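Local atomic coordinates of putative oxidoreductase (Magnetospirillum magnetotacticum, PDB entry 3C1A), a protein that probably acts as an NAD(P)-dependent oxidoreductase of the GFO/IDH/MocA family, built on a dinucleotide-binding Rossmann domain, its substrate unknown. Residues E136-D141 / G241-D246; T210-L213 / V218-H221; A174-M179 / A220-C225; I26-G31 / M278-A283. All coordinates share one frame; numbering follows the deposited sequence. Where two conformers were deposited one is given.

Interaction 1. Residues E136-D141 / G241-D246; sequences EALKAD and GTLVMD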
loop_
_atom_site.group_PDB
_atom_site.type_symbol
_atom_site.label_atom_id
_atom_site.label_comp_id
_atom_site.label_asym_id
_atom_site.label_seq_id
_atom_site.Cartn_x
_atom_site.Cartn_y
_atom_site.Cartn_z
ATOM N N GLU A 136 4.061 -11.832 4.724
ATOM C CA GLU A 136 3.833 -13.173 4.217
ATOM C C GLU A 136 4.262 -14.248 5.239
ATOM O O GLU A 136 3.530 -15.214 5.465
ATOM C CB GLU A 136 4.539 -13.333 2.870
ATOM C CG GLU A 136 3.971 -12.397 1.772
ATOM C CD GLU A 136 4.833 -12.312 0.523
ATOM O OE1 GLU A 136 5.714 -13.174 0.349
ATOM O OE2 GLU A 136 4.638 -11.371 -0.282
ATOM N N ALA A 137 5.421 -14.046 5.867
ATOM C CA ALA A 137 5.932 -14.933 6.942
ATOM C C ALA A 137 5.054 -14.904 8.207
ATOM O O ALA A 137 4.850 -15.941 8.831
ATOM C CB ALA A 137 7.341 -14.581 7.301
ATOM N N LEU A 138 4.533 -13.728 8.582
ATOM C CA LEU A 138 3.611 -13.612 9.707
ATOM C C LEU A 138 2.318 -14.360 9.418
ATOM O O LEU A 138 1.842 -15.136 10.263
ATOM C CB LEU A 138 3.285 -12.131 10.030
ATOM C CG LEU A 138 2.334 -11.796 11.199
ATOM C CD1 LEU A 138 2.541 -10.322 11.707
ATOM C CD2 LEU A 138 0.847 -12.030 10.813
ATOM N N LYS A 139 1.737 -14.149 8.235
ATOM C CA LYS A 139 0.544 -14.906 7.878
ATOM C C LYS A 139 0.781 -16.413 7.846
ATOM O O LYS A 139 -0.077 -17.174 8.294
ATOM C CB LYS A 139 -0.076 -14.428 6.572
ATOM C CG LYS A 139 -0.600 -13.020 6.673
ATOM C CD LYS A 139 -1.498 -12.672 5.500
ATOM C CE LYS A 139 -0.687 -12.571 4.204
ATOM N NZ LYS A 139 -1.521 -12.154 3.044
ATOM N N ALA A 140 1.957 -16.846 7.375
ATOM C CA ALA A 140 2.287 -18.277 7.349
ATOM C C ALA A 140 2.359 -18.921 8.742
ATOM O O ALA A 140 2.186 -20.158 8.868
ATOM C CB ALA A 140 3.610 -18.518 6.597
ATOM N N ASP A 141 2.649 -18.109 9.763
ATOM C CA ASP A 141 2.801 -18.561 11.154
ATOM C C ASP A 141 1.612 -18.262 12.076
ATOM O O ASP A 141 1.728 -18.349 13.281
ATOM C CB ASP A 141 4.071 -17.977 11.760
ATOM C CG ASP A 141 5.237 -18.948 11.686
ATOM O OD1 ASP A 141 5.651 -19.282 10.556
ATOM O OD2 ASP A 141 5.720 -19.398 12.755
ATOM N N GLY A 241 0.021 -16.920 21.530
ATOM C CA GLY A 241 1.237 -16.180 21.181
ATOM C C GLY A 241 0.869 -14.833 20.583
ATOM O O GLY A 241 -0.291 -14.515 20.446
ATOM N N THR A 242 1.875 -14.020 20.321
ATOM C CA THR A 242 1.702 -12.678 19.756
ATOM C C THR A 242 2.762 -12.566 18.660
ATOM O O THR A 242 3.920 -12.899 18.901
ATOM C CB THR A 242 1.938 -11.598 20.833
ATOM O OG1 THR A 242 1.044 -11.813 21.955
ATOM C CG2 THR A 242 1.727 -10.189 20.252
ATOM N N LEU A 243 2.363 -12.147 17.458
ATOM C CA LEU A 243 3.321 -11.908 16.376
ATOM C C LEU A 243 3.477 -10.419 16.203
ATOM O O LEU A 243 2.476 -9.698 16.128
ATOM C CB LEU A 243 2.827 -12.532 15.077
ATOM C CG LEU A 243 2.903 -14.050 15.090
ATOM C CD1 LEU A 243 2.031 -14.686 14.051
ATOM C CD2 LEU A 243 4.386 -14.451 14.928
ATOM N N VAL A 244 4.720 -9.959 16.207
ATOM C CA VAL A 244 5.066 -8.541 16.063
ATOM C C VAL A 244 6.017 -8.290 14.862
ATOM O O VAL A 244 6.992 -8.987 14.664
ATOM C CB VAL A 244 5.714 -7.959 17.358
ATOM C CG1 VAL A 244 6.128 -6.481 17.167
ATOM C CG2 VAL A 244 4.803 -8.092 18.570
HETATM N N MSE A 245 5.703 -7.279 14.058
HETATM C CA MSE A 245 6.663 -6.775 13.077
HETATM C C MSE A 245 7.035 -5.371 13.465
HETATM O O MSE A 245 6.158 -4.537 13.556
HETATM C CB MSE A 245 6.035 -6.748 11.702
HETATM C CG MSE A 245 6.088 -8.038 11.008
HETATM SE SE MSE A 245 4.937 -8.081 9.493
HETATM C CE MSE A 245 5.360 -6.450 8.606
ATOM N N ASP A 246 8.320 -5.112 13.691
ATOM C CA ASP A 246 8.782 -3.838 14.259
ATOM C C ASP A 246 10.046 -3.337 13.582
ATOM O O ASP A 246 11.050 -4.037 13.600
ATOM C CB ASP A 246 9.076 -4.036 15.742
ATOM C CG ASP A 246 9.442 -2.730 16.455
ATOM O OD1 ASP A 246 9.746 -1.715 15.778
ATOM O OD2 ASP A 246 9.405 -2.737 17.701
#
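Leu138, on helix 133-140, drops its side chain onto strand 242-246, where it meets Leu243 and Met245, two residues that leave the strand on the same face. Its CB leads toward the strand, and CG continues in the trans arrangement to the backbone N (chi1 -179°), which puts CG beside its own carbonyl carbon and over Leu243. CG comes to rest 4.0 Å from CB of Leu243. Beyond it, the CD1 branch settles between two partners: it lies 4.0 Å from Leu243 CB and also 4.0 Å from the SE atom of Met245, a selenomethionine whose chain bends at its last torsion (chi3 48°). Leu138 runs at a slant to both side chains, and its CD1 methyl touches two residues two apart on the strand. Leu243 answers by sending its CD1 past Leu138 toward the backbone at the end of the helix, where the methyl is 3.8 Å from the carbonyl oxygens of both Leu138 and Asp141. No hydrogen bond links the two segments, and the contact is carried by van der Waals contact of largely buried groups. Charged side chains of the same helix point elsewhere: Lys139 forms a salt bridge with Asp182 of helix 168-184. Strand 242-246 itself is hydrogen-bonded within the mixed sheet between strands 229-238 and 254-256. Leu234 of the former also touches Leu138; helix 133-140 thus packs on strands 242-246 and 229-238, while Leu255 of strand 254-256 backs Leu243.

Interaction 2. Residues T210-L213 / V218-H221; sequences TLTL and VEAH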
loop_
_atom_site.group_PDB
_atom_site.type_symbol
_atom_site.label_atom_id
_atom_site.label_comp_id
_atom_site.label_asym_id
_atom_site.label_seq_id
_atom_site.Cartn_x
_atom_site.Cartn_y
_atom_site.Cartn_z
ATOM N N THR A 210 -6.240 7.426 16.252
ATOM C CA THR A 210 -6.391 5.982 16.274
ATOM C C THR A 210 -7.680 5.568 15.563
ATOM O O THR A 210 -8.766 6.065 15.903
ATOM C CB THR A 210 -6.310 5.403 17.694
ATOM O OG1 THR A 210 -4.943 5.517 18.145
ATOM C CG2 THR A 210 -6.700 3.901 17.657
ATOM N N LEU A 211 -7.541 4.681 14.573
ATOM C CA LEU A 211 -8.670 4.041 13.900
ATOM C C LEU A 211 -9.012 2.732 14.589
ATOM O O LEU A 211 -8.138 1.912 14.807
ATOM C CB LEU A 211 -8.388 3.767 12.415
ATOM C CG LEU A 211 -7.876 4.939 11.583
ATOM C CD1 LEU A 211 -7.869 4.535 10.143
ATOM C CD2 LEU A 211 -8.706 6.202 11.803
ATOM N N THR A 212 -10.285 2.554 14.933
ATOM C CA THR A 212 -10.764 1.281 15.475
ATOM C C THR A 212 -11.703 0.614 14.490
ATOM O O THR A 212 -12.711 1.199 14.098
ATOM C CB THR A 212 -11.487 1.430 16.831
ATOM O OG1 THR A 212 -10.709 2.244 17.713
ATOM C CG2 THR A 212 -11.684 0.040 17.479
ATOM N N LEU A 213 -11.352 -0.615 14.123
ATOM C CA LEU A 213 -12.103 -1.461 13.192
ATOM C C LEU A 213 -12.507 -2.701 13.956
ATOM O O LEU A 213 -11.643 -3.403 14.472
ATOM C CB LEU A 213 -11.211 -1.882 12.011
ATOM C CG LEU A 213 -10.874 -0.859 10.903
ATOM C CD1 LEU A 213 -10.305 0.422 11.456
ATOM C CD2 LEU A 213 -9.920 -1.463 9.859
ATOM N N VAL A 218 -13.341 -8.916 17.880
ATOM C CA VAL A 218 -11.910 -8.652 17.751
ATOM C C VAL A 218 -11.788 -7.228 17.230
ATOM O O VAL A 218 -12.437 -6.889 16.234
ATOM C CB VAL A 218 -11.251 -9.631 16.741
ATOM C CG1 VAL A 218 -9.793 -9.257 16.454
ATOM C CG2 VAL A 218 -11.360 -11.057 17.215
ATOM N N GLU A 219 -10.985 -6.401 17.899
ATOM C CA GLU A 219 -10.729 -5.035 17.415
ATOM C C GLU A 219 -9.322 -4.887 16.916
ATOM O O GLU A 219 -8.399 -5.493 17.463
ATOM C CB GLU A 219 -10.965 -3.998 18.500
ATOM C CG GLU A 219 -12.414 -3.799 18.805
ATOM C CD GLU A 219 -12.666 -2.603 19.660
ATOM O OE1 GLU A 219 -11.746 -2.195 20.399
ATOM O OE2 GLU A 219 -13.791 -2.060 19.577
ATOM N N ALA A 220 -9.191 -4.087 15.855
ATOM C CA ALA A 220 -7.912 -3.650 15.296
ATOM C C ALA A 220 -7.835 -2.180 15.599
ATOM O O ALA A 220 -8.789 -1.438 15.316
ATOM C CB ALA A 220 -7.846 -3.883 13.783
ATOM N N HIS A 221 -6.766 -1.761 16.254
ATOM C CA HIS A 221 -6.496 -0.342 16.555
ATOM C C HIS A 221 -5.261 0.101 15.766
ATOM O O HIS A 221 -4.143 -0.439 15.909
ATOM C CB HIS A 221 -6.255 -0.076 18.042
ATOM C CG HIS A 221 -7.389 -0.494 18.935
ATOM N ND1 HIS A 221 -7.253 -1.471 19.894
ATOM C CD2 HIS A 221 -8.672 -0.070 19.018
ATOM C CE1 HIS A 221 -8.401 -1.638 20.524
ATOM N NE2 HIS A 221 -9.278 -0.795 20.017
#
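Thr212 and His221 both turn their first torsion near -60° (chi1 -48° and -58°), which sets Thr212 OG1 and the imidazole each beside its own backbone N and lays the two side chains next to one another, pointing the same way. OG1 sits in the plane of the ring at its edge, 3.3 Å from His221 CD2. The methyl of Thr212 does double duty: CG2 is 3.4 Å from that same CD2 and lies over the flat carboxylate of Glu219, 3.6 Å from its CD. A weak bond from His221 NE2 to Glu219 OE1 joins those two side chains, so histidine, glutamate and threonine form one cluster on this face, with Thr210 CG2 resting against His221 CB. Thr212 and His221 are a non-hydrogen-bonded antiparallel pair. Next to them Leu213 and Ala220 make the hydrogen-bonded pair: Leu213 N to Ala220 O and Ala220 N to Leu213 O are both 2.9 Å and nearly straight, each donor in the carbonyl plane. Their side chains emerge on the other face, where Leu213 and Ala220 both reach Val180 of helix 168-184. The pair belongs to the antiparallel beta hairpin of strands 204-215 and 218-225, joined by a two-residue connection, within the mixed sheet of the GFO/IDH/MocA C-terminal domain.

Interaction 3. Residues A174-M179 / A220-C225; sequences AHDVSM and AHIRLC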
loop_
_atom_site.group_PDB
_atom_site.type_symbol
_atom_site.label_atom_id
_atom_site.label_comp_id
_atom_site.label_asym_id
_atom_site.label_seq_id
_atom_site.Cartn_x
_atom_site.Cartn_y
_atom_site.Cartn_z
ATOM N N ALA A 174 -4.289 4.000 4.555
ATOM C CA ALA A 174 -4.483 2.989 3.522
ATOM C C ALA A 174 -3.406 1.895 3.677
ATOM O O ALA A 174 -3.646 0.713 3.462
ATOM C CB ALA A 174 -4.461 3.636 2.085
ATOM N N HIS A 175 -2.243 2.280 4.126
ATOM C CA HIS A 175 -1.148 1.299 4.274
ATOM C C HIS A 175 -1.517 0.237 5.367
ATOM O O HIS A 175 -1.395 -0.986 5.164
ATOM C CB HIS A 175 0.115 2.045 4.602
ATOM C CG HIS A 175 1.306 1.168 4.746
ATOM N ND1 HIS A 175 1.804 0.423 3.704
ATOM C CD2 HIS A 175 2.088 0.896 5.821
ATOM C CE1 HIS A 175 2.858 -0.266 4.127
ATOM N NE2 HIS A 175 3.044 -0.006 5.413
ATOM N N ASP A 176 -2.049 0.708 6.493
ATOM C CA ASP A 176 -2.404 -0.181 7.609
ATOM C C ASP A 176 -3.818 -0.768 7.483
ATOM O O ASP A 176 -4.047 -1.864 7.935
ATOM C CB ASP A 176 -2.171 0.538 8.951
ATOM C CG ASP A 176 -0.719 1.000 9.117
ATOM O OD1 ASP A 176 0.192 0.281 8.657
ATOM O OD2 ASP A 176 -0.474 2.090 9.661
ATOM N N VAL A 177 -4.766 -0.065 6.885
ATOM C CA VAL A 177 -6.068 -0.661 6.676
ATOM C C VAL A 177 -5.994 -1.900 5.744
ATOM O O VAL A 177 -6.609 -2.957 6.039
ATOM C CB VAL A 177 -7.115 0.376 6.205
ATOM C CG1 VAL A 177 -8.372 -0.327 5.836
ATOM C CG2 VAL A 177 -7.300 1.416 7.282
ATOM N N SER A 178 -5.156 -1.818 4.695
ATOM C CA SER A 178 -4.924 -2.942 3.778
ATOM C C SER A 178 -4.436 -4.184 4.521
ATOM O O SER A 178 -4.850 -5.311 4.218
ATOM C CB SER A 178 -3.922 -2.565 2.665
ATOM O OG SER A 178 -2.667 -2.164 3.168
HETATM N N MSE A 179 -3.558 -3.964 5.489
HETATM C CA MSE A 179 -2.970 -5.041 6.275
HETATM C C MSE A 179 -4.046 -5.709 7.152
HETATM O O MSE A 179 -4.191 -6.941 7.147
HETATM C CB MSE A 179 -1.806 -4.485 7.091
HETATM C CG MSE A 179 -1.118 -5.477 7.977
HETATM SE SE MSE A 179 -1.950 -5.646 9.733
HETATM C CE MSE A 179 -1.434 -3.977 10.452
ATOM N N ALA A 220 -9.191 -4.087 15.855
ATOM C CA ALA A 220 -7.912 -3.650 15.296
ATOM C C ALA A 220 -7.835 -2.180 15.599
ATOM O O ALA A 220 -8.789 -1.438 15.316
ATOM C CB ALA A 220 -7.846 -3.883 13.783
ATOM N N HIS A 221 -6.766 -1.761 16.254
ATOM C CA HIS A 221 -6.496 -0.342 16.555
ATOM C C HIS A 221 -5.261 0.101 15.766
ATOM O O HIS A 221 -4.143 -0.439 15.909
ATOM C CB HIS A 221 -6.255 -0.076 18.042
ATOM C CG HIS A 221 -7.389 -0.494 18.935
ATOM N ND1 HIS A 221 -7.253 -1.471 19.894
ATOM C CD2 HIS A 221 -8.672 -0.070 19.018
ATOM C CE1 HIS A 221 -8.401 -1.638 20.524
ATOM N NE2 HIS A 221 -9.278 -0.795 20.017
ATOM N N ILE A 222 -5.471 1.089 14.922
ATOM C CA ILE A 222 -4.440 1.581 14.030
ATOM C C ILE A 222 -4.075 2.993 14.420
ATOM O O ILE A 222 -4.865 3.899 14.217
ATOM C CB ILE A 222 -4.963 1.602 12.584
ATOM C CG1 ILE A 222 -5.256 0.174 12.093
ATOM C CG2 ILE A 222 -4.068 2.433 11.637
ATOM C CD1 ILE A 222 -6.048 0.150 10.722
ATOM N N ARG A 223 -2.882 3.176 14.959
ATOM C CA ARG A 223 -2.433 4.513 15.358
ATOM C C ARG A 223 -1.532 5.163 14.285
ATOM O O ARG A 223 -0.562 4.561 13.825
ATOM C CB ARG A 223 -1.729 4.474 16.710
ATOM C CG ARG A 223 -1.547 5.872 17.340
ATOM C CD ARG A 223 -0.418 5.916 18.337
ATOM N NE ARG A 223 -0.197 7.276 18.813
ATOM C CZ ARG A 223 0.919 7.687 19.418
ATOM N NH1 ARG A 223 1.926 6.851 19.670
ATOM N NH2 ARG A 223 1.014 8.955 19.809
ATOM N N LEU A 224 -1.912 6.390 13.905
ATOM C CA LEU A 224 -1.206 7.268 12.963
ATOM C C LEU A 224 -0.933 8.611 13.666
ATOM O O LEU A 224 -1.883 9.320 14.073
ATOM C CB LEU A 224 -2.048 7.546 11.713
ATOM C CG LEU A 224 -2.862 6.399 11.101
ATOM C CD1 LEU A 224 -3.882 6.878 10.031
ATOM C CD2 LEU A 224 -1.918 5.309 10.547
ATOM N N CYS A 225 0.342 8.936 13.788
ATOM C CA CYS A 225 0.828 10.158 14.420
ATOM C C CYS A 225 2.061 10.751 13.713
ATOM O O CYS A 225 3.100 10.091 13.585
ATOM C CB CYS A 225 1.128 9.879 15.858
ATOM S SG CYS A 225 1.796 11.339 16.690
HETATM O O HOH W 1 -0.385 2.361 12.215
#
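Helix 174-179 runs almost antiparallel to strand 220-225, at 165° with the axes 9.4 Å apart, and comes nearest where Asp176 faces Ile222. Ile222 is the main apolar partner and uses both of its branches. CG2 lies 3.8 Å from Asp176 CB, while CG1, placed beside the backbone N (chi1 -65°), carries CD1 up to Val177, whose CG2 it approaches to 3.9 Å with the two side chains at about a right angle. Leu224 and Asp176 run alongside each other head to tail, with Leu224 CD2 3.6 Å from Asp176 OD2. That oxygen receives a hydrogen bond from a water, 2.6 Å from OD2, and the same water donates to Arg223 O at 2.7 Å, linking a helix carboxylate to the strand backbone without any direct bond. The other oxygen, Asp176 OD1, is hydrogen-bonded to a tetraethylene glycol molecule, probably from the crystallisation liquor, which may mark a pocket. Cutting Ile222 back to alanine removes both CG2 and CD1, which is likely to open a gap facing Asp176 CB and Val177 CG2. On the far side of the strand Arg223 points away from the helix and makes salt bridges with Glu154 and Asp208. Around the contact, Ser153 of strand 148-158, one of the two neighbours of strand 218-225, touches both Asp176 and Ile222, while Trp172 and Val180, from the preceding and following turns of helix 168-184, cover Leu224 and Ile222.

Interaction 4. Residues I26-G31 / M278-A283; sequences IRTIAG and MPLTRA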
loop_
_atom_site.group_PDB
_atom_site.type_symbol
_atom_site.label_atom_id
_atom_site.label_comp_id
_atom_site.label_asym_id
_atom_site.label_seq_id
_atom_site.Cartn_x
_atom_site.Cartn_y
_atom_site.Cartn_z
ATOM N N ILE A 26 11.412 3.968 -10.645
ATOM C CA ILE A 26 12.294 3.899 -11.796
ATOM C C ILE A 26 13.470 3.005 -11.498
ATOM O O ILE A 26 13.882 2.237 -12.353
ATOM C CB ILE A 26 12.801 5.297 -12.260
ATOM C CG1 ILE A 26 11.656 6.134 -12.839
ATOM C CG2 ILE A 26 13.856 5.149 -13.318
ATOM C CD1 ILE A 26 12.084 7.529 -13.238
ATOM N N ARG A 27 14.029 3.097 -10.300
ATOM C CA ARG A 27 15.217 2.243 -9.972
ATOM C C ARG A 27 14.822 0.792 -9.769
ATOM O O ARG A 27 15.581 -0.116 -10.105
ATOM C CB ARG A 27 15.975 2.724 -8.736
ATOM C CG ARG A 27 15.174 2.749 -7.461
ATOM C CD ARG A 27 16.018 3.268 -6.304
ATOM N NE ARG A 27 15.659 2.604 -5.059
ATOM N N THR A 28 13.636 0.576 -9.215
ATOM C CA THR A 28 13.120 -0.781 -9.021
ATOM C C THR A 28 12.921 -1.449 -10.374
ATOM O O THR A 28 13.364 -2.585 -10.591
ATOM C CB THR A 28 11.773 -0.774 -8.262
ATOM O OG1 THR A 28 11.920 -0.140 -6.976
ATOM C CG2 THR A 28 11.276 -2.183 -8.085
ATOM N N ILE A 29 12.270 -0.761 -11.315
ATOM C CA ILE A 29 12.061 -1.362 -12.630
ATOM C C ILE A 29 13.407 -1.618 -13.301
ATOM O O ILE A 29 13.591 -2.643 -13.961
ATOM C CB ILE A 29 11.231 -0.515 -13.585
ATOM C CG1 ILE A 29 9.813 -0.254 -13.035
ATOM C CG2 ILE A 29 11.159 -1.212 -14.959
ATOM C CD1 ILE A 29 9.104 0.827 -13.772
ATOM N N ALA A 30 14.344 -0.682 -13.155
ATOM C CA ALA A 30 15.669 -0.846 -13.782
ATOM C C ALA A 30 16.405 -2.097 -13.326
ATOM O O ALA A 30 17.168 -2.698 -14.104
ATOM C CB ALA A 30 16.536 0.390 -13.530
ATOM N N GLY A 31 16.191 -2.499 -12.072
ATOM C CA GLY A 31 16.862 -3.672 -11.504
ATOM C C GLY A 31 16.199 -5.016 -11.786
ATOM O O GLY A 31 16.772 -6.058 -11.482
HETATM N N MSE A 278 13.210 -6.850 -1.095
HETATM C CA MSE A 278 12.526 -5.619 -0.746
HETATM C C MSE A 278 11.061 -5.624 -1.168
HETATM O O MSE A 278 10.714 -6.082 -2.246
HETATM C CB MSE A 278 13.243 -4.410 -1.297
HETATM C CG MSE A 278 14.161 -3.842 -0.243
HETATM SE SE MSE A 278 14.524 -2.095 -0.779
HETATM C CE MSE A 278 15.541 -2.502 -2.066
ATOM N N PRO A 279 10.170 -5.165 -0.283
ATOM C CA PRO A 279 8.766 -5.201 -0.676
ATOM C C PRO A 279 8.458 -4.592 -2.041
ATOM O O PRO A 279 7.733 -5.211 -2.819
ATOM C CB PRO A 279 8.063 -4.432 0.449
ATOM C CG PRO A 279 8.956 -4.643 1.641
ATOM C CD PRO A 279 10.353 -4.673 1.091
ATOM N N LEU A 280 8.968 -3.394 -2.336
ATOM C CA LEU A 280 8.647 -2.760 -3.620
ATOM C C LEU A 280 9.215 -3.547 -4.791
ATOM O O LEU A 280 8.619 -3.599 -5.863
ATOM C CB LEU A 280 9.111 -1.309 -3.662
ATOM C CG LEU A 280 8.825 -0.502 -4.920
ATOM C CD1 LEU A 280 7.342 -0.432 -5.145
ATOM C CD2 LEU A 280 9.435 0.899 -4.783
ATOM N N THR A 281 10.391 -4.124 -4.611
ATOM C CA THR A 281 10.944 -4.973 -5.636
ATOM C C THR A 281 10.002 -6.147 -5.888
ATOM O O THR A 281 9.689 -6.450 -7.042
ATOM C CB THR A 281 12.359 -5.439 -5.284
ATOM O OG1 THR A 281 13.218 -4.295 -5.138
ATOM C CG2 THR A 281 12.882 -6.362 -6.352
ATOM N N ARG A 282 9.492 -6.757 -4.813
ATOM C CA ARG A 282 8.519 -7.834 -4.918
ATOM C C ARG A 282 7.252 -7.452 -5.619
ATOM O O ARG A 282 6.787 -8.197 -6.463
ATOM C CB ARG A 282 8.164 -8.355 -3.538
ATOM C CG ARG A 282 7.369 -9.658 -3.536
ATOM C CD ARG A 282 7.549 -10.347 -2.201
ATOM N NE ARG A 282 6.685 -11.506 -2.109
ATOM C CZ ARG A 282 7.086 -12.752 -2.311
ATOM N NH1 ARG A 282 8.349 -13.036 -2.620
ATOM N NH2 ARG A 282 6.204 -13.733 -2.203
ATOM N N ALA A 283 6.683 -6.293 -5.255
ATOM C CA ALA A 283 5.466 -5.765 -5.894
ATOM C C ALA A 283 5.577 -5.626 -7.415
ATOM O O ALA A 283 4.720 -6.123 -8.159
ATOM C CB ALA A 283 5.104 -4.417 -5.274
HETATM O O HOH W 2 12.711 -1.493 -4.707
#
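The first helix of the Rossmann fold, 25-31, which crosses between parallel strands 11-17 and 35-42 in a beta-alpha-beta unit, meets the start of helix 279-290 through Thr28, opposite Leu280 and Thr281. Thr28 points at the other helix with its two branches put to different uses. The methyl CG2 packs against the backbone there, 3.7 Å from Thr281 CA and 3.7 Å from Leu280 O. The hydroxyl OG1 lies against the leucine: Leu280 CD2 approaches it to 3.5 Å, the side chain being thrown out toward Thr28 because its CG stands opposite the backbone N (chi1 -179°). OG1 is also hydrogen-bonded to Asn24 O, just ahead of the helix, and accepts a bond from a water. A valine here would lack the hydroxyl and would probably leave Asn24 O and the bridging water without their mate. Val284, one turn farther along helix 279-290, also touches Thr28. No direct hydrogen bond joins the two helices; the polar link is the water, 2.8 Å from Thr28 OG1 and 2.9 Å from Thr281 OG1.

Overall arrangement
The contacts span both parts of the chain. Interaction 4 ties the first Rossmann helix to helix 279-290, bringing together segments 247 residues apart, and the other three all fall in sequence between its ends. Interactions 1, 2 and 3 reach the mixed sheet of the C-terminal domain: interactions 2 and 3 share strand 218-225, with centres about 8 Å apart and Leu211 O probably hydrogen-bonded to Ile222 N, whereas interaction 1 uses strand 242-246, its centre about 18 Å from that of interaction 2. Interactions 1 and 4, centres about 24 Å apart, meet in a Glu136-Arg282 salt bridge in one deposited conformer of Glu136. Helix 279-290 thus probably connects the dinucleotide-binding domain with helix 133-140.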